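Long-range contacts in TRAP dicarboxylate transporter, DctP subunit (Sulfurospirillum deleyianum, PDB 4OVS), which binds succinate and probably delivers it, as the periplasmic solute-binding subunit, to the membrane components of a TRAP dicarboxylate transporter: residues A44-A48 and E60-F64; L79-H85 and I239-F244. One frame throughout, in Å; residues are numbered along the deposited sequence.

Contact 1. Residues A44-A48 and E60-F64; sequences ADFFA and EVIVF
Val61 and Val63 of strand 59-64 press against Ala48 of helix 39-54, and these three residues bury the most surface in the contact. Helix and strand run nearly antiparallel, their local axes 165° apart and 8.2 Å from each other at the closest point, as expected for the helix and second strand of a beta-alpha-beta crossover; strand 26-31, the first of the unit, pairs in parallel with 59-64. The two valines lie two positions apart, so both direct their branches at the helix. The methyl of Ala48 touches both: CB is 3.8 Å from Val61 CG1 and equally 3.8 Å from Val63 CG2. Here the backbones come close, with CA of Ala48 only 4.9 Å from CA of Val61, a spacing that suits a side chain as small as alanine. In Val63 the branches divide the work. CG1, anti to the backbone N (chi1 176°), reaches CB of Ala44 at 4.0 Å, whereas CG2 rests 3.7 Å from the carbonyl O of Ala44, one turn before Ala48. Exposed Asp45 crosses Val63 obliquely, its OD1 3.7 Å from Val63 CB. Buried Phe47 reaches Val61 at about a right angle, CE2 4.1 Å from CG1; its ring also packs on Val30 and on Ala259, Met260 and Ala263 of helix 253-289. A water joins the two backbones, donating to Ala48 O and accepting from Val61 N, so that each main-chain group has a partner. The direct contacts are mostly apolar, with oxygens of Ala44 and Asp45 lying against Val63, and the one polar link between the segments runs through this water; the fit therefore probably depends mainly on the shapes of the small side chains.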
loop_
_atom_site.group_PDB
_atom_site.type_symbol
_atom_site.label_atom_id
_atom_site.label_comp_id
_atom_site.label_asym_id
_atom_site.label_seq_id
_atom_site.Cartn_x
_atom_site.Cartn_y
_atom_site.Cartn_z
ATOM N N ALA A 44 2.508 -2.120 13.179
ATOM C CA ALA A 44 3.939 -2.124 13.461
ATOM C C ALA A 44 4.191 -1.938 14.969
ATOM O O ALA A 44 5.008 -2.631 15.551
ATOM C CB ALA A 44 4.662 -1.009 12.670
ATOM N N ASP A 45 3.464 -0.992 15.587
ATOM C CA ASP A 45 3.595 -0.688 17.022
ATOM C C ASP A 45 3.124 -1.855 17.891
ATOM O O ASP A 45 3.720 -2.167 18.934
ATOM C CB ASP A 45 2.817 0.592 17.393
ATOM C CG ASP A 45 3.551 1.888 17.000
ATOM O OD1 ASP A 45 4.794 1.871 16.793
ATOM O OD2 ASP A 45 2.847 2.943 16.987
ATOM N N PHE A 46 2.118 -2.558 17.431
ATOM C CA PHE A 46 1.641 -3.750 18.144
ATOM C C PHE A 46 2.694 -4.852 18.070
ATOM O O PHE A 46 3.060 -5.450 19.074
ATOM C CB PHE A 46 0.299 -4.194 17.564
ATOM C CG PHE A 46 -0.345 -5.285 18.320
ATOM C CD1 PHE A 46 -0.104 -6.589 17.971
ATOM C CD2 PHE A 46 -1.134 -5.037 19.421
ATOM C CE1 PHE A 46 -0.675 -7.650 18.669
ATOM C CE2 PHE A 46 -1.693 -6.106 20.138
ATOM C CZ PHE A 46 -1.458 -7.406 19.740
ATOM N N PHE A 47 3.225 -5.083 16.890
ATOM C CA PHE A 47 4.401 -5.997 16.761
ATOM C C PHE A 47 5.472 -5.663 17.731
ATOM O O PHE A 47 5.936 -6.524 18.471
ATOM C CB PHE A 47 4.951 -5.917 15.377
ATOM C CG PHE A 47 6.263 -6.623 15.190
ATOM C CD1 PHE A 47 6.336 -8.028 15.267
ATOM C CD2 PHE A 47 7.417 -5.919 14.894
ATOM C CE1 PHE A 47 7.527 -8.665 15.096
ATOM C CE2 PHE A 47 8.612 -6.588 14.689
ATOM C CZ PHE A 47 8.660 -7.953 14.774
ATOM N N ALA A 48 5.836 -4.380 17.805
ATOM C CA ALA A 48 6.943 -3.978 18.650
ATOM C C ALA A 48 6.665 -4.273 20.118
ATOM O O ALA A 48 7.498 -4.829 20.848
ATOM C CB ALA A 48 7.213 -2.462 18.461
ATOM N N GLU A 60 14.186 -5.405 22.274
ATOM C CA GLU A 60 13.449 -4.137 22.154
ATOM C C GLU A 60 13.307 -3.760 20.659
ATOM O O GLU A 60 14.287 -3.691 19.949
ATOM C CB GLU A 60 14.092 -2.999 22.956
ATOM C CG GLU A 60 13.225 -1.688 22.875
ATOM C CD GLU A 60 13.475 -0.615 23.975
ATOM O OE1 GLU A 60 14.613 -0.481 24.482
ATOM O OE2 GLU A 60 12.491 0.101 24.319
ATOM N N VAL A 61 12.077 -3.579 20.197
ATOM C CA VAL A 61 11.812 -3.220 18.795
ATOM C C VAL A 61 11.482 -1.710 18.746
ATOM O O VAL A 61 10.584 -1.261 19.475
ATOM C CB VAL A 61 10.667 -4.001 18.241
ATOM C CG1 VAL A 61 10.385 -3.565 16.750
ATOM C CG2 VAL A 61 10.903 -5.540 18.351
ATOM N N ILE A 62 12.225 -0.949 17.953
ATOM C CA ILE A 62 11.977 0.489 17.773
ATOM C C ILE A 62 11.449 0.700 16.344
ATOM O O ILE A 62 12.027 0.230 15.366
ATOM C CB ILE A 62 13.231 1.324 18.013
ATOM C CG1 ILE A 62 13.757 1.093 19.436
ATOM C CG2 ILE A 62 12.963 2.870 17.744
ATOM C CD1 ILE A 62 12.705 1.193 20.531
ATOM N N VAL A 63 10.305 1.357 16.250
ATOM C CA VAL A 63 9.612 1.577 14.987
ATOM C C VAL A 63 9.776 3.055 14.571
ATOM O O VAL A 63 9.465 3.961 15.334
ATOM C CB VAL A 63 8.089 1.297 15.131
ATOM C CG1 VAL A 63 7.374 1.622 13.833
ATOM C CG2 VAL A 63 7.809 -0.147 15.543
ATOM N N PHE A 64 10.273 3.278 13.355
ATOM C CA PHE A 64 10.395 4.568 12.774
ATOM C C PHE A 64 9.373 4.757 11.650
ATOM O O PHE A 64 9.561 4.271 10.535
ATOM C CB PHE A 64 11.811 4.714 12.186
ATOM C CG PHE A 64 12.910 4.730 13.211
ATOM C CD1 PHE A 64 13.339 5.901 13.763
ATOM C CD2 PHE A 64 13.543 3.551 13.595
ATOM C CE1 PHE A 64 14.374 5.914 14.690
ATOM C CE2 PHE A 64 14.589 3.570 14.517
ATOM C CZ PHE A 64 14.991 4.727 15.064
HETATM O O HOH W 1 9.762 -3.879 22.000
#

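Contact 2. Residues L79-H85 and I239-F244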
loop_
_atom_site.group_PDB
_atom_site.type_symbol
_atom_site.label_atom_id
_atom_site.label_comp_id
_atom_site.label_asym_id
_atom_site.label_seq_id
_atom_site.Cartn_x
_atom_site.Cartn_y
_atom_site.Cartn_z
ATOM N N LEU A 79 17.581 -2.692 3.905
ATOM C CA LEU A 79 17.339 -4.047 4.364
ATOM C C LEU A 79 18.442 -4.967 3.813
ATOM O O LEU A 79 19.008 -5.770 4.539
ATOM C CB LEU A 79 15.932 -4.524 3.951
ATOM C CG LEU A 79 14.866 -4.556 5.075
ATOM C CD1 LEU A 79 14.765 -3.247 5.756
ATOM C CD2 LEU A 79 13.505 -4.965 4.545
ATOM N N LYS A 80 18.796 -4.817 2.541
ATOM C CA LYS A 80 19.876 -5.627 1.998
ATOM C C LYS A 80 21.141 -5.522 2.840
ATOM O O LYS A 80 21.801 -6.518 3.090
ATOM C CB LYS A 80 20.177 -5.261 0.546
ATOM C CG LYS A 80 19.043 -5.629 -0.408
ATOM C CD LYS A 80 19.186 -7.051 -0.964
ATOM C CE LYS A 80 18.524 -7.164 -2.344
ATOM N NZ LYS A 80 18.949 -8.396 -3.077
ATOM N N LEU A 81 21.466 -4.322 3.288
ATOM C CA LEU A 81 22.719 -4.084 4.009
ATOM C C LEU A 81 22.597 -4.366 5.511
ATOM O O LEU A 81 23.604 -4.401 6.210
ATOM C CB LEU A 81 23.170 -2.632 3.827
ATOM C CG LEU A 81 23.851 -2.236 2.523
ATOM C CD1 LEU A 81 23.069 -2.702 1.339
ATOM C CD2 LEU A 81 24.027 -0.730 2.439
ATOM N N GLY A 82 21.373 -4.541 6.003
ATOM C CA GLY A 82 21.127 -4.752 7.434
ATOM C C GLY A 82 21.055 -3.505 8.303
ATOM O O GLY A 82 21.055 -3.565 9.543
ATOM N N ASN A 83 21.018 -2.356 7.659
ATOM C CA ASN A 83 20.821 -1.068 8.362
ATOM C C ASN A 83 19.364 -0.850 8.828
ATOM O O ASN A 83 19.064 -0.007 9.674
ATOM C CB ASN A 83 21.276 0.056 7.451
ATOM C CG ASN A 83 22.737 -0.055 7.113
ATOM O OD1 ASN A 83 23.546 -0.371 7.972
ATOM N ND2 ASN A 83 23.078 0.170 5.857
ATOM N N ALA A 84 18.461 -1.614 8.259
ATOM C CA ALA A 84 17.116 -1.710 8.792
ATOM C C ALA A 84 16.801 -3.193 8.735
ATOM O O ALA A 84 17.435 -3.940 7.983
ATOM C CB ALA A 84 16.145 -0.885 7.958
ATOM N N HIS A 85 15.847 -3.622 9.546
ATOM C CA HIS A 85 15.627 -5.025 9.767
ATOM C C HIS A 85 14.294 -5.504 9.253
ATOM O O HIS A 85 14.183 -6.609 8.752
ATOM C CB HIS A 85 15.744 -5.278 11.262
ATOM C CG HIS A 85 17.041 -4.812 11.828
ATOM N ND1 HIS A 85 17.191 -4.421 13.137
ATOM C CD2 HIS A 85 18.267 -4.709 11.262
ATOM C CE1 HIS A 85 18.457 -4.104 13.361
ATOM N NE2 HIS A 85 19.128 -4.277 12.240
ATOM N N ILE A 239 8.348 -7.776 5.074
ATOM C CA ILE A 239 9.632 -8.397 4.815
ATOM C C ILE A 239 10.695 -8.101 5.853
ATOM O O ILE A 239 10.658 -7.078 6.532
ATOM C CB ILE A 239 10.232 -8.000 3.478
ATOM C CG1 ILE A 239 10.295 -6.475 3.373
ATOM C CG2 ILE A 239 9.429 -8.617 2.335
ATOM C CD1 ILE A 239 11.125 -6.038 2.226
HETATM N N MSE A 240 11.664 -9.005 5.945
HETATM C CA MSE A 240 12.779 -8.818 6.849
HETATM C C MSE A 240 14.103 -8.877 6.107
HETATM O O MSE A 240 14.202 -9.425 5.011
HETATM C CB MSE A 240 12.771 -9.844 7.979
HETATM C CG MSE A 240 11.525 -9.967 8.761
HETATM SE SE MSE A 240 11.801 -10.864 10.509
HETATM C CE MSE A 240 12.005 -12.732 9.896
ATOM N N SER A 241 15.114 -8.261 6.700
ATOM C CA SER A 241 16.469 -8.317 6.160
ATOM C C SER A 241 17.007 -9.735 6.344
ATOM O O SER A 241 17.050 -10.275 7.456
ATOM C CB SER A 241 17.386 -7.323 6.869
ATOM O OG SER A 241 18.741 -7.574 6.543
ATOM N N GLU A 242 17.393 -10.346 5.241
ATOM C CA GLU A 242 17.966 -11.686 5.274
ATOM C C GLU A 242 19.251 -11.812 6.134
ATOM O O GLU A 242 19.453 -12.834 6.816
ATOM C CB GLU A 242 18.252 -12.102 3.833
ATOM C CG GLU A 242 18.652 -13.505 3.632
ATOM C CD GLU A 242 18.732 -13.815 2.157
ATOM O OE1 GLU A 242 17.724 -14.324 1.603
ATOM O OE2 GLU A 242 19.794 -13.516 1.553
ATOM N N SER A 243 20.124 -10.805 6.116
ATOM C CA SER A 243 21.367 -10.925 6.873
ATOM C C SER A 243 21.123 -10.621 8.353
ATOM O O SER A 243 21.705 -11.264 9.230
ATOM C CB SER A 243 22.465 -10.052 6.263
ATOM O OG SER A 243 22.049 -8.717 6.163
ATOM N N PHE A 244 20.214 -9.686 8.643
ATOM C CA PHE A 244 19.738 -9.539 10.015
ATOM C C PHE A 244 19.147 -10.873 10.518
ATOM O O PHE A 244 19.503 -11.344 11.594
ATOM C CB PHE A 244 18.698 -8.403 10.144
ATOM C CG PHE A 244 17.762 -8.563 11.327
ATOM C CD1 PHE A 244 18.158 -8.214 12.607
ATOM C CD2 PHE A 244 16.478 -9.056 11.143
ATOM C CE1 PHE A 244 17.290 -8.372 13.683
ATOM C CE2 PHE A 244 15.606 -9.242 12.212
ATOM C CZ PHE A 244 16.011 -8.897 13.482
HETATM O O HOH W 2 20.294 -8.855 3.642
HETATM O O HOH W 3 24.407 -7.369 4.606
#
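Ser241 meets Leu79 and His85 where a Schellman motif, centred on Gly82 at the end of helix 75-81, faces the N-cap of helix 242-247. Leu79 O takes two bonds: one from Gly82 N, the other from Ser241 OG at 2.7 Å. A chi1 of 168° swings OG of Ser241 away from its own N, where it gives its proton to this carbonyl and accepts a weak capping bond from Phe244 N. The Ser241 amide donates to His85 O at 2.8 Å, tilted 30° from the carbonyl plane. Two waters donate to Lys80 O; one of them accepts from Ser243 N, and the other bonds Ser243 OG. Lys80 NZ turns elsewhere, to Lys135 O. Ala84 O, by contrast, is buried without a polar partner, 3.6 Å from Ser241 CB. Leu79 and Ile239 pack at a slant, CD2 to CD1 at a tight 3.5 Å. The imidazole of His85 forms an offset stack on Phe244, planes 11° apart, and its ND1 bonds Lys29 N of strand 26-31. In the same stack, His85 CB stands over the centre of the Phe244 ring, 3.8 Å from its centroid, a CH-pi contact.

In the fold
The two contacts come one after the other along the chain: strand 59-64 is followed by helix 75-81, and residues 239-244 return only some 150 residues later. Their centres lie 15 Å apart, and about 6 Å separates their nearest atoms. Both reach the same mixed sheet, in which strand 26-31 pairs with 59-64 and with 86-87, and 86-87 pairs in turn with 233-241. Contact 1 joins neighbours in sequence, whereas contact 2 bridges a long excursion of the chain, so this part of the fold is built from early and late sequence, as is common in periplasmic binding proteins. Ala44 and Ile239 have side chains about 11 and 12 Å from the bound succinate.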